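PDB 5K04: N-terminal acetyltransferase B complex subunit NAT3 from Candida albicans, which probably acts as the catalytic subunit of the NatB complex, transferring an acetyl group from acetyl-coenzyme A to the N-terminal amino acid of proteins. Local coordinates for residues B[7-12]-B[34-39]; B[22-27]-B[55-60]; B[78-83]-B[88-93]. One frame throughout, in Å; residues are numbered along the deposited sequence.

Interaction 1 of 3, residues B[7-12]-B[34-39]; sequences FQMEDL and QYLIEW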
loop_
_atom_site.group_PDB
_atom_site.type_symbol
_atom_site.label_atom_id
_atom_site.label_comp_id
_atom_site.label_asym_id
_atom_site.label_seq_id
_atom_site.Cartn_x
_atom_site.Cartn_y
_atom_site.Cartn_z
ATOM N N PHE B 7 11.264 -1.457 -12.003
ATOM C CA PHE B 7 10.156 -1.574 -11.085
ATOM C C PHE B 7 10.655 -2.129 -9.757
ATOM O O PHE B 7 11.538 -2.996 -9.712
ATOM C CB PHE B 7 9.088 -2.474 -11.702
ATOM C CG PHE B 7 7.782 -2.462 -10.981
ATOM C CD1 PHE B 7 7.555 -3.333 -9.931
ATOM C CD2 PHE B 7 6.755 -1.609 -11.379
ATOM C CE1 PHE B 7 6.330 -3.357 -9.271
ATOM C CE2 PHE B 7 5.533 -1.628 -10.721
ATOM C CZ PHE B 7 5.323 -2.501 -9.656
ATOM N N GLN B 8 10.102 -1.597 -8.675
ATOM C CA GLN B 8 10.393 -2.057 -7.331
ATOM C C GLN B 8 9.074 -2.321 -6.625
ATOM O O GLN B 8 8.065 -1.666 -6.895
ATOM C CB GLN B 8 11.234 -1.027 -6.537
ATOM C CG GLN B 8 12.568 -0.645 -7.189
ATOM C CD GLN B 8 13.658 -1.695 -6.975
ATOM O OE1 GLN B 8 13.499 -2.622 -6.173
ATOM N NE2 GLN B 8 14.780 -1.541 -7.686
ATOM N N MET B 9 9.116 -3.286 -5.701
ATOM C CA MET B 9 7.937 -3.751 -4.981
ATOM C C MET B 9 7.097 -2.616 -4.406
ATOM O O MET B 9 5.862 -2.668 -4.440
ATOM C CB MET B 9 8.389 -4.683 -3.855
ATOM C CG MET B 9 7.517 -5.886 -3.724
ATOM S SD MET B 9 7.131 -6.528 -5.312
ATOM C CE MET B 9 5.869 -7.530 -4.765
ATOM N N GLU B 10 7.746 -1.597 -3.828
ATOM C CA GLU B 10 6.986 -0.540 -3.163
ATOM C C GLU B 10 6.218 0.344 -4.138
ATOM O O GLU B 10 5.290 1.045 -3.708
ATOM C CB GLU B 10 7.907 0.304 -2.289
ATOM C CG GLU B 10 8.255 -0.366 -0.969
ATOM C CD GLU B 10 9.409 0.317 -0.280
ATOM O OE1 GLU B 10 10.536 0.182 -0.799
ATOM O OE2 GLU B 10 9.196 1.002 0.757
ATOM N N ASP B 11 6.557 0.301 -5.438
ATOM C CA ASP B 11 5.734 0.945 -6.461
ATOM C C ASP B 11 4.287 0.468 -6.387
ATOM O O ASP B 11 3.370 1.187 -6.800
ATOM C CB ASP B 11 6.285 0.666 -7.874
ATOM C CG ASP B 11 7.579 1.427 -8.189
ATOM O OD1 ASP B 11 7.681 2.634 -7.845
ATOM O OD2 ASP B 11 8.497 0.822 -8.796
ATOM N N LEU B 12 4.065 -0.754 -5.893
ATOM C CA LEU B 12 2.699 -1.268 -5.786
ATOM C C LEU B 12 1.805 -0.359 -4.948
ATOM O O LEU B 12 0.583 -0.352 -5.126
ATOM C CB LEU B 12 2.713 -2.670 -5.180
ATOM C CG LEU B 12 3.176 -3.765 -6.140
ATOM C CD1 LEU B 12 3.173 -5.134 -5.469
ATOM C CD2 LEU B 12 2.295 -3.763 -7.373
ATOM N N GLN B 34 7.500 -12.617 -7.940
ATOM C CA GLN B 34 8.053 -13.686 -8.770
ATOM C C GLN B 34 8.693 -13.135 -10.036
ATOM O O GLN B 34 9.772 -13.580 -10.441
ATOM C CB GLN B 34 6.951 -14.697 -9.138
ATOM C CG GLN B 34 7.423 -15.804 -10.083
ATOM C CD GLN B 34 6.288 -16.621 -10.732
ATOM O OE1 GLN B 34 5.167 -16.143 -10.929
ATOM N NE2 GLN B 34 6.597 -17.864 -11.072
ATOM N N TYR B 35 8.022 -12.190 -10.701
ATOM C CA TYR B 35 8.609 -11.582 -11.888
ATOM C C TYR B 35 9.860 -10.791 -11.541
ATOM O O TYR B 35 10.851 -10.834 -12.279
ATOM C CB TYR B 35 7.571 -10.707 -12.586
ATOM C CG TYR B 35 6.682 -11.531 -13.491
ATOM C CD1 TYR B 35 5.846 -12.513 -12.967
ATOM C CD2 TYR B 35 6.689 -11.343 -14.862
ATOM C CE1 TYR B 35 5.030 -13.283 -13.792
ATOM C CE2 TYR B 35 5.886 -12.101 -15.695
ATOM C CZ TYR B 35 5.062 -13.065 -15.155
ATOM O OH TYR B 35 4.283 -13.822 -15.979
ATOM N N LEU B 36 9.843 -10.082 -10.407
ATOM C CA LEU B 36 11.041 -9.375 -9.970
ATOM C C LEU B 36 12.155 -10.333 -9.585
ATOM O O LEU B 36 13.332 -9.975 -9.683
ATOM C CB LEU B 36 10.725 -8.455 -8.794
ATOM C CG LEU B 36 9.758 -7.320 -9.138
ATOM C CD1 LEU B 36 9.283 -6.667 -7.863
ATOM C CD2 LEU B 36 10.379 -6.280 -10.065
ATOM N N ILE B 37 11.811 -11.553 -9.153
ATOM C CA ILE B 37 12.839 -12.502 -8.740
ATOM C C ILE B 37 13.454 -13.185 -9.956
ATOM O O ILE B 37 14.683 -13.274 -10.075
ATOM C CB ILE B 37 12.258 -13.518 -7.732
ATOM C CG1 ILE B 37 12.165 -12.889 -6.338
ATOM C CG2 ILE B 37 13.108 -14.796 -7.664
ATOM C CD1 ILE B 37 11.123 -13.543 -5.462
ATOM N N GLU B 38 12.610 -13.630 -10.899
ATOM C CA GLU B 38 13.051 -14.471 -12.010
ATOM C C GLU B 38 13.468 -13.673 -13.244
ATOM O O GLU B 38 14.473 -14.010 -13.881
ATOM C CB GLU B 38 11.956 -15.484 -12.360
ATOM C CG GLU B 38 11.916 -16.666 -11.370
ATOM C CD GLU B 38 10.903 -17.725 -11.732
ATOM O OE1 GLU B 38 10.946 -18.226 -12.874
ATOM O OE2 GLU B 38 10.062 -18.064 -10.869
ATOM N N TRP B 39 12.749 -12.607 -13.589
ATOM C CA TRP B 39 13.085 -11.768 -14.741
ATOM C C TRP B 39 13.068 -10.308 -14.310
ATOM O O TRP B 39 12.239 -9.517 -14.777
ATOM C CB TRP B 39 12.123 -12.016 -15.905
ATOM C CG TRP B 39 11.827 -13.465 -16.072
ATOM C CD1 TRP B 39 12.574 -14.384 -16.756
ATOM C CD2 TRP B 39 10.715 -14.184 -15.514
ATOM N NE1 TRP B 39 11.998 -15.632 -16.655
ATOM C CE2 TRP B 39 10.854 -15.538 -15.902
ATOM C CE3 TRP B 39 9.620 -13.813 -14.716
ATOM C CZ2 TRP B 39 9.936 -16.528 -15.525
ATOM C CZ3 TRP B 39 8.697 -14.794 -14.347
ATOM C CH2 TRP B 39 8.870 -16.139 -14.746
#
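A single leucine, Leu36 near the end of helix 29-38, makes this small buried apolar contact, pushing its forked tip against the loop that follows strand 3-6 and enters a 3-10 turn at Met9. Its two methyls divide the work. CD1 presses on the thioether of Met9, SD to CD1 being 3.3 Å, a tight approach in which the two side chains run obliquely to one another. CD2 goes to Phe7 instead, lying 3.5 Å from its carbonyl O and 4.1 Å from CD1 of its ring. That methyl reaches the phenyl group at the edge, near its plane, and the leucine stands roughly perpendicular to the phenylalanine side chain. The Met9 chain is bent at chi2 (43°), which turns its sulfur back toward the helix.

In this GNAT-fold subunit the contact ties the start of the chain to helix 29-38, the longest of the chain, with Phe43 of strand 43-48 as a common neighbour: it stacks on the ring of Phe7 and also touches Leu36. Within the loop, Asp11 steadies the turn. Its OD2 accepts the backbone N-H of Gln8 at 2.9 Å, on the anti side of the carboxylate and 29° out of its plane, while CB of the same residue lies over the rim of one face of the Phe7 ring. OD1 of Asp11 forms a salt bridge with Lys45. The partner subunit closes over the outside of the loop, where its Lys491 donates a hydrogen bond to Phe7 O and its Arg501 pairs with Glu10.

Interaction 2 of 3, residues B[22-27]-B[55-60]; sequences PLTENF and SGYMMA. With COA (coenzyme A), chain D.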
loop_
_atom_site.group_PDB
_atom_site.type_symbol
_atom_site.label_atom_id
_atom_site.label_comp_id
_atom_site.label_asym_id
_atom_site.label_seq_id
_atom_site.Cartn_x
_atom_site.Cartn_y
_atom_site.Cartn_z
ATOM N N PRO B 22 -10.263 -0.638 -15.345
ATOM C CA PRO B 22 -11.111 -1.838 -15.271
ATOM C C PRO B 22 -10.619 -3.023 -16.084
ATOM O O PRO B 22 -11.252 -4.084 -16.033
ATOM C CB PRO B 22 -12.454 -1.330 -15.808
ATOM C CG PRO B 22 -12.062 -0.266 -16.816
ATOM C CD PRO B 22 -10.844 0.407 -16.212
ATOM N N LEU B 23 -9.533 -2.876 -16.849
ATOM C CA LEU B 23 -8.936 -3.982 -17.591
ATOM C C LEU B 23 -7.576 -4.362 -17.032
ATOM O O LEU B 23 -6.893 -5.221 -17.601
ATOM C CB LEU B 23 -8.813 -3.628 -19.075
ATOM C CG LEU B 23 -10.130 -3.345 -19.821
ATOM C CD1 LEU B 23 -9.820 -3.002 -21.269
ATOM C CD2 LEU B 23 -11.113 -4.508 -19.725
ATOM N N THR B 24 -7.177 -3.747 -15.919
ATOM C CA THR B 24 -5.847 -3.900 -15.356
ATOM C C THR B 24 -5.973 -4.649 -14.039
ATOM O O THR B 24 -6.454 -4.097 -13.041
ATOM C CB THR B 24 -5.179 -2.544 -15.152
ATOM O OG1 THR B 24 -5.162 -1.825 -16.390
ATOM C CG2 THR B 24 -3.755 -2.741 -14.630
ATOM N N GLU B 25 -5.548 -5.904 -14.049
ATOM C CA GLU B 25 -5.636 -6.742 -12.867
ATOM C C GLU B 25 -4.661 -6.247 -11.811
ATOM O O GLU B 25 -3.588 -5.717 -12.120
ATOM C CB GLU B 25 -5.322 -8.204 -13.218
ATOM C CG GLU B 25 -6.068 -8.769 -14.435
ATOM C CD GLU B 25 -7.523 -9.129 -14.152
ATOM O OE1 GLU B 25 -7.994 -8.944 -13.000
ATOM O OE2 GLU B 25 -8.194 -9.602 -15.096
ATOM N N ASN B 26 -5.019 -6.438 -10.552
ATOM C CA ASN B 26 -4.054 -6.241 -9.482
ATOM C C ASN B 26 -3.765 -7.611 -8.895
ATOM O O ASN B 26 -4.624 -8.212 -8.240
ATOM C CB ASN B 26 -4.530 -5.252 -8.424
ATOM C CG ASN B 26 -3.422 -4.912 -7.435
ATOM O OD1 ASN B 26 -2.584 -4.059 -7.704
ATOM N ND2 ASN B 26 -3.391 -5.617 -6.304
ATOM N N PHE B 27 -2.563 -8.110 -9.167
ATOM C CA PHE B 27 -2.196 -9.479 -8.856
ATOM C C PHE B 27 -1.805 -9.617 -7.388
ATOM O O PHE B 27 -1.662 -8.638 -6.648
ATOM C CB PHE B 27 -1.038 -9.944 -9.752
ATOM C CG PHE B 27 -1.333 -9.858 -11.227
ATOM C CD1 PHE B 27 -2.334 -10.635 -11.799
ATOM C CD2 PHE B 27 -0.601 -9.012 -12.040
ATOM C CE1 PHE B 27 -2.614 -10.561 -13.159
ATOM C CE2 PHE B 27 -0.877 -8.919 -13.398
ATOM C CZ PHE B 27 -1.879 -9.701 -13.963
ATOM N N SER B 55 3.595 6.224 -15.106
ATOM C CA SER B 55 2.619 6.373 -16.171
ATOM C C SER B 55 2.233 5.038 -16.805
ATOM O O SER B 55 1.249 4.985 -17.553
ATOM C CB SER B 55 3.177 7.316 -17.238
ATOM O OG SER B 55 4.473 6.897 -17.626
ATOM N N GLY B 56 2.984 3.974 -16.521
ATOM C CA GLY B 56 2.686 2.648 -17.028
ATOM C C GLY B 56 3.783 1.684 -16.633
ATOM O O GLY B 56 4.806 2.071 -16.065
ATOM N N TYR B 57 3.556 0.406 -16.946
ATOM C CA TYR B 57 4.584 -0.590 -16.697
ATOM C C TYR B 57 4.433 -1.767 -17.649
ATOM O O TYR B 57 3.390 -1.966 -18.277
ATOM C CB TYR B 57 4.587 -1.084 -15.235
ATOM C CG TYR B 57 3.279 -1.674 -14.713
ATOM C CD1 TYR B 57 2.961 -3.015 -14.898
ATOM C CD2 TYR B 57 2.389 -0.884 -13.992
ATOM C CE1 TYR B 57 1.771 -3.546 -14.401
ATOM C CE2 TYR B 57 1.214 -1.386 -13.496
ATOM C CZ TYR B 57 0.901 -2.718 -13.694
ATOM O OH TYR B 57 -0.285 -3.188 -13.180
ATOM N N MET B 58 5.534 -2.521 -17.755
ATOM C CA MET B 58 5.636 -3.760 -18.508
ATOM C C MET B 58 6.100 -4.873 -17.574
ATOM O O MET B 58 7.062 -4.695 -16.819
ATOM C CB MET B 58 6.625 -3.624 -19.670
ATOM C CG MET B 58 7.308 -4.931 -20.019
ATOM S SD MET B 58 6.155 -6.090 -20.680
ATOM C CE MET B 58 5.757 -5.124 -22.055
ATOM N N MET B 59 5.373 -5.994 -17.589
ATOM C CA MET B 59 5.786 -7.234 -16.951
ATOM C C MET B 59 5.920 -8.254 -18.062
ATOM O O MET B 59 4.940 -8.554 -18.751
ATOM C CB MET B 59 4.779 -7.725 -15.902
ATOM C CG MET B 59 4.389 -6.694 -14.853
ATOM S SD MET B 59 2.963 -7.190 -13.927
ATOM C CE MET B 59 3.675 -8.635 -13.322
ATOM N N ALA B 60 7.130 -8.756 -18.258
ATOM C CA ALA B 60 7.382 -9.795 -19.234
ATOM C C ALA B 60 8.266 -10.864 -18.597
ATOM O O ALA B 60 8.814 -10.685 -17.506
ATOM C CB ALA B 60 8.026 -9.220 -20.509
HETATM N N1A COA D . -9.185 3.338 -29.042
HETATM C C2A COA D . -9.017 3.069 -30.505
HETATM N N3A COA D . -7.584 2.637 -30.776
HETATM C C4A COA D . -6.469 2.572 -29.806
HETATM C C5A COA D . -6.690 2.981 -28.263
HETATM C C6A COA D . -8.187 3.329 -27.896
HETATM N N6A COA D . -8.637 3.597 -26.571
HETATM N N7A COA D . -5.429 2.677 -27.408
HETATM C C8A COA D . -4.287 2.014 -28.260
HETATM N N9A COA D . -5.092 1.972 -29.686
HETATM C C1B COA D . -4.369 1.148 -30.886
HETATM C C2B COA D . -4.374 1.837 -32.287
HETATM O O2B COA D . -5.067 1.402 -33.460
HETATM C C3B COA D . -2.987 2.408 -32.097
HETATM O O3B COA D . -2.190 3.297 -32.887
HETATM P P3B COA D . -2.090 4.856 -33.367
HETATM O O7A COA D . -0.805 5.397 -32.765
HETATM O O8A COA D . -1.954 4.764 -34.893
HETATM O O9A COA D . -3.336 5.541 -32.858
HETATM C C4B COA D . -2.279 1.477 -30.972
HETATM O O4B COA D . -3.177 0.477 -30.341
HETATM C C5B COA D . -1.005 2.012 -30.213
HETATM O O5B COA D . -1.059 3.034 -29.213
HETATM P P1A COA D . -0.273 3.622 -27.930
HETATM O O1A COA D . 1.050 2.952 -27.882
HETATM O O2A COA D . -0.237 5.117 -28.042
HETATM O O3A COA D . -1.175 3.203 -26.722
HETATM P P2A COA D . -1.476 3.582 -25.184
HETATM O O4A COA D . -2.631 4.540 -25.184
HETATM O O5A COA D . -0.246 3.992 -24.537
HETATM O O6A COA D . -2.019 2.168 -24.645
HETATM C CBP COA D . -3.528 0.114 -23.885
HETATM C CCP COA D . -2.815 1.056 -25.076
HETATM C CDP COA D . -4.508 -1.067 -24.574
HETATM C CEP COA D . -2.329 -0.575 -22.907
HETATM C CAP COA D . -4.505 1.160 -22.898
HETATM O OAP COA D . -5.239 2.162 -23.561
HETATM C C9P COA D . -4.877 0.534 -21.460
HETATM O O9P COA D . -6.036 -0.129 -21.206
HETATM N N8P COA D . -3.691 0.167 -20.581
HETATM C C7P COA D . -3.647 -1.158 -19.728
HETATM C C6P COA D . -4.860 -2.150 -19.866
HETATM C C5P COA D . -5.165 -3.075 -21.187
HETATM O O5P COA D . -6.317 -3.036 -21.866
HETATM N N4P COA D . -4.033 -3.893 -21.669
HETATM C C3P COA D . -3.016 -4.145 -22.667
HETATM C C2P COA D . -3.078 -4.233 -24.182
HETATM S S1P COA D . -3.871 -5.542 -25.065
#
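The backbones stay well apart here: the irregular loop 22-27 passes strand segment 55-60 with the closest CA atoms, those of Thr24 and Gly56, 10.9 Å from each other, and the CA atoms of Phe27 and Met59 a little wider at 11.6 Å. Side chains span the gap, the long ones of the strand reaching to Thr24 and Phe27 of the loop. Tyr57 is the first of them, its hydroxyl meeting CG2 of Thr24 at 3.8 Å as the two residues reach for each other head-on. A chi1 of 57° leaves CG of Tyr57 flanked by its own backbone N and C, and from there the phenol stretches across to the loop. The hydroxyl finds its polar partner in Asn19, to which it is hydrogen-bonded.

Farther along, Met59 and Phe27 form a Met-aromatic contact of the edge type. SD of Met59 lies 4.2 Å from CE2 of Phe27, 5.4 Å from the ring centroid and 75° off the ring normal, so the sulfur faces the rim.

Thr24 also borders the coenzyme A pocket, through OG1. With CG2 anti to the backbone N and turned to Tyr57, OG1 packs 3.5 Å from C6P of the pantetheine arm and is hydrogen-bonded to Asp21. Beside it, CD1 of Leu23 lies 3.6 Å from O5P of the same arm. The backbone N of Glu25 donates a hydrogen bond to a MES molecule, probably from the crystallisation liquor.

Tyr57 and Met59 both touch Tyr32 of helix 29-38 and Phe43 of strand 43-48, while within the sheet strand 53-65 pairs with strand 70-80, Tyr57 being hydrogen-bonded through its backbone to Thr79.

Interaction 3 of 3, residues B[78-83]-B[88-93]; sequences VTVLDQ and GLASKL. Unlike the reference sequence in segment 78-83: Leu81 (reference Ser). With COA (coenzyme A), chain D.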
loop_
_atom_site.group_PDB
_atom_site.type_symbol
_atom_site.label_atom_id
_atom_site.label_comp_id
_atom_site.label_asym_id
_atom_site.label_seq_id
_atom_site.Cartn_x
_atom_site.Cartn_y
_atom_site.Cartn_z
ATOM N N VAL B 78 0.930 -5.119 -19.929
ATOM C CA VAL B 78 1.238 -3.741 -20.282
ATOM C C VAL B 78 0.017 -2.897 -19.947
ATOM O O VAL B 78 -1.102 -3.250 -20.333
ATOM C CB VAL B 78 1.563 -3.580 -21.777
ATOM C CG1 VAL B 78 2.238 -2.251 -22.028
ATOM C CG2 VAL B 78 2.409 -4.715 -22.262
ATOM N N THR B 79 0.230 -1.782 -19.246
ATOM C CA THR B 79 -0.825 -0.819 -18.975
ATOM C C THR B 79 -0.228 0.573 -18.950
ATOM O O THR B 79 0.941 0.767 -18.613
ATOM C CB THR B 79 -1.564 -1.051 -17.644
ATOM O OG1 THR B 79 -0.627 -1.359 -16.596
ATOM C CG2 THR B 79 -2.518 -2.167 -17.797
ATOM N N VAL B 80 -1.071 1.540 -19.275
ATOM C CA VAL B 80 -0.697 2.938 -19.348
ATOM C C VAL B 80 -1.771 3.741 -18.637
ATOM O O VAL B 80 -2.966 3.531 -18.873
ATOM C CB VAL B 80 -0.539 3.398 -20.809
ATOM C CG1 VAL B 80 -0.267 4.904 -20.890
ATOM C CG2 VAL B 80 0.566 2.601 -21.483
ATOM N N LEU B 81 -1.343 4.625 -17.739
ATOM C CA LEU B 81 -2.240 5.587 -17.105
ATOM C C LEU B 81 -3.023 6.379 -18.154
ATOM O O LEU B 81 -2.475 6.783 -19.182
ATOM C CB LEU B 81 -1.421 6.533 -16.219
ATOM C CG LEU B 81 -2.175 7.599 -15.442
ATOM C CD1 LEU B 81 -3.173 6.905 -14.552
ATOM C CD2 LEU B 81 -1.195 8.475 -14.636
ATOM N N ASP B 82 -4.322 6.600 -17.875
ATOM C CA ASP B 82 -5.228 7.258 -18.826
ATOM C C ASP B 82 -4.698 8.606 -19.320
ATOM O O ASP B 82 -4.864 8.951 -20.494
ATOM C CB ASP B 82 -6.608 7.441 -18.179
ATOM C CG ASP B 82 -6.542 8.172 -16.844
ATOM O OD1 ASP B 82 -5.440 8.616 -16.454
ATOM O OD2 ASP B 82 -7.596 8.295 -16.178
ATOM N N GLN B 83 -4.063 9.389 -18.434
ATOM C CA GLN B 83 -3.578 10.712 -18.827
ATOM C C GLN B 83 -2.528 10.624 -19.925
ATOM O O GLN B 83 -2.354 11.575 -20.694
ATOM C CB GLN B 83 -2.993 11.457 -17.620
ATOM C CG GLN B 83 -3.889 11.516 -16.384
ATOM C CD GLN B 83 -5.075 12.470 -16.539
ATOM O OE1 GLN B 83 -4.926 13.601 -17.005
ATOM N NE2 GLN B 83 -6.260 12.010 -16.140
ATOM N N GLY B 88 1.769 6.705 -27.788
ATOM C CA GLY B 88 2.741 5.657 -28.078
ATOM C C GLY B 88 3.488 5.102 -26.884
ATOM O O GLY B 88 4.513 4.435 -27.058
ATOM N N LEU B 89 3.010 5.359 -25.668
ATOM C CA LEU B 89 3.721 4.887 -24.489
ATOM C C LEU B 89 3.652 3.364 -24.370
ATOM O O LEU B 89 4.666 2.708 -24.083
ATOM C CB LEU B 89 3.148 5.580 -23.252
ATOM C CG LEU B 89 3.758 5.228 -21.908
ATOM C CD1 LEU B 89 5.274 5.279 -21.978
ATOM C CD2 LEU B 89 3.224 6.211 -20.861
ATOM N N ALA B 90 2.467 2.784 -24.589
ATOM C CA ALA B 90 2.348 1.329 -24.599
ATOM C C ALA B 90 3.242 0.719 -25.673
ATOM O O ALA B 90 3.956 -0.262 -25.422
ATOM C CB ALA B 90 0.888 0.926 -24.818
ATOM N N SER B 91 3.225 1.301 -26.875
ATOM C CA SER B 91 4.096 0.815 -27.938
ATOM C C SER B 91 5.572 0.918 -27.542
ATOM O O SER B 91 6.372 0.034 -27.873
ATOM C CB SER B 91 3.801 1.588 -29.224
ATOM O OG SER B 91 2.443 1.446 -29.595
ATOM N N LYS B 92 5.947 1.975 -26.810
ATOM C CA LYS B 92 7.339 2.131 -26.385
ATOM C C LYS B 92 7.737 1.068 -25.364
ATOM O O LYS B 92 8.826 0.490 -25.456
ATOM C CB LYS B 92 7.572 3.534 -25.812
ATOM C CG LYS B 92 8.635 3.586 -24.695
ATOM C CD LYS B 92 8.983 5.011 -24.232
ATOM C CE LYS B 92 10.276 5.497 -24.880
ATOM N NZ LYS B 92 11.477 4.671 -24.475
ATOM N N LEU B 93 6.866 0.808 -24.383
ATOM C CA LEU B 93 7.125 -0.226 -23.379
ATOM C C LEU B 93 7.316 -1.601 -24.021
ATOM O O LEU B 93 8.200 -2.370 -23.612
ATOM C CB LEU B 93 5.973 -0.264 -22.374
ATOM C CG LEU B 93 5.883 0.925 -21.414
ATOM C CD1 LEU B 93 4.526 0.962 -20.742
ATOM C CD2 LEU B 93 6.987 0.858 -20.367
HETATM N N1A COA D . -9.185 3.338 -29.042
HETATM C C2A COA D . -9.017 3.069 -30.505
HETATM N N3A COA D . -7.584 2.637 -30.776
HETATM C C4A COA D . -6.469 2.572 -29.806
HETATM C C5A COA D . -6.690 2.981 -28.263
HETATM C C6A COA D . -8.187 3.329 -27.896
HETATM N N6A COA D . -8.637 3.597 -26.571
HETATM N N7A COA D . -5.429 2.677 -27.408
HETATM C C8A COA D . -4.287 2.014 -28.260
HETATM N N9A COA D . -5.092 1.972 -29.686
HETATM C C1B COA D . -4.369 1.148 -30.886
HETATM C C2B COA D . -4.374 1.837 -32.287
HETATM O O2B COA D . -5.067 1.402 -33.460
HETATM C C3B COA D . -2.987 2.408 -32.097
HETATM O O3B COA D . -2.190 3.297 -32.887
HETATM P P3B COA D . -2.090 4.856 -33.367
HETATM O O7A COA D . -0.805 5.397 -32.765
HETATM O O8A COA D . -1.954 4.764 -34.893
HETATM O O9A COA D . -3.336 5.541 -32.858
HETATM C C4B COA D . -2.279 1.477 -30.972
HETATM O O4B COA D . -3.177 0.477 -30.341
HETATM C C5B COA D . -1.005 2.012 -30.213
HETATM O O5B COA D . -1.059 3.034 -29.213
HETATM P P1A COA D . -0.273 3.622 -27.930
HETATM O O1A COA D . 1.050 2.952 -27.882
HETATM O O2A COA D . -0.237 5.117 -28.042
HETATM O O3A COA D . -1.175 3.203 -26.722
HETATM P P2A COA D . -1.476 3.582 -25.184
HETATM O O4A COA D . -2.631 4.540 -25.184
HETATM O O5A COA D . -0.246 3.992 -24.537
HETATM O O6A COA D . -2.019 2.168 -24.645
HETATM C CBP COA D . -3.528 0.114 -23.885
HETATM C CCP COA D . -2.815 1.056 -25.076
HETATM C CDP COA D . -4.508 -1.067 -24.574
HETATM C CEP COA D . -2.329 -0.575 -22.907
HETATM C CAP COA D . -4.505 1.160 -22.898
HETATM O OAP COA D . -5.239 2.162 -23.561
HETATM C C9P COA D . -4.877 0.534 -21.460
HETATM O O9P COA D . -6.036 -0.129 -21.206
HETATM N N8P COA D . -3.691 0.167 -20.581
HETATM C C7P COA D . -3.647 -1.158 -19.728
HETATM C C6P COA D . -4.860 -2.150 -19.866
HETATM C C5P COA D . -5.165 -3.075 -21.187
HETATM O O5P COA D . -6.317 -3.036 -21.866
HETATM N N4P COA D . -4.033 -3.893 -21.669
HETATM C C3P COA D . -3.016 -4.145 -22.667
HETATM C C2P COA D . -3.078 -4.233 -24.182
HETATM S S1P COA D . -3.871 -5.542 -25.065
#
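Val80 packs its two methyls on the first turn of helix 89-96. CG1, anti to the backbone N (chi1 175°), meets CD2 of Leu89 at 3.7 Å; CG2 lies the same distance from CB of Ala90. Two residues back on the strand, Val78 sends CG1 to CD1 of Leu93 at 4.1 Å, the two side chains running alongside and pointing oppositely. The axes of the short pieces 78-80 and 89-93 run roughly antiparallel (147°) and approach to 8.4 Å.

This is the pyrophosphate-binding strand-loop-helix of the GNAT fold, where backbone N-H groups at the start of the helix hold the coenzyme. Gly88, the N-cap residue with positive phi, donates its N-H to O2A, and Ala90 N binds O5A at 3.0 Å. O1A is gripped twice by Ser91, through N at 2.9 Å and through OG at 2.7 Å. The helix N-terminus probably adds a favourable field for the negative phosphates, and Arg86 and Lys126 also form hydrogen bonds with the coenzyme.

Val78 touches Tyr124 of helix 118-126 and Met58 of strand 53-65, Leu89 reaches Ser55 of that same strand, and Ser91 packs on Leu123; helix 89-96 thus packs on the sheet with helix 118-126 beside it.

All three contacts are buried and largely apolar, and all have residues that meet the partner subunit. Interaction 1 lies away from the coenzyme; interactions 2 and 3 both line the coenzyme A pocket, one along the pantetheine arm, the other at the pyrophosphate, where polar backbone bonds are added to the methyl packing. Strands 53-65 and 70-80, neighbours in the sheet, join these two, and Thr24 of the loop packs on Thr79. Interactions 1 and 2 meet where Tyr35 of helix 29-38 packs on Met59 and Ala60. Interactions 1 and 3 do not touch, their nearest atoms being about 9 Å apart.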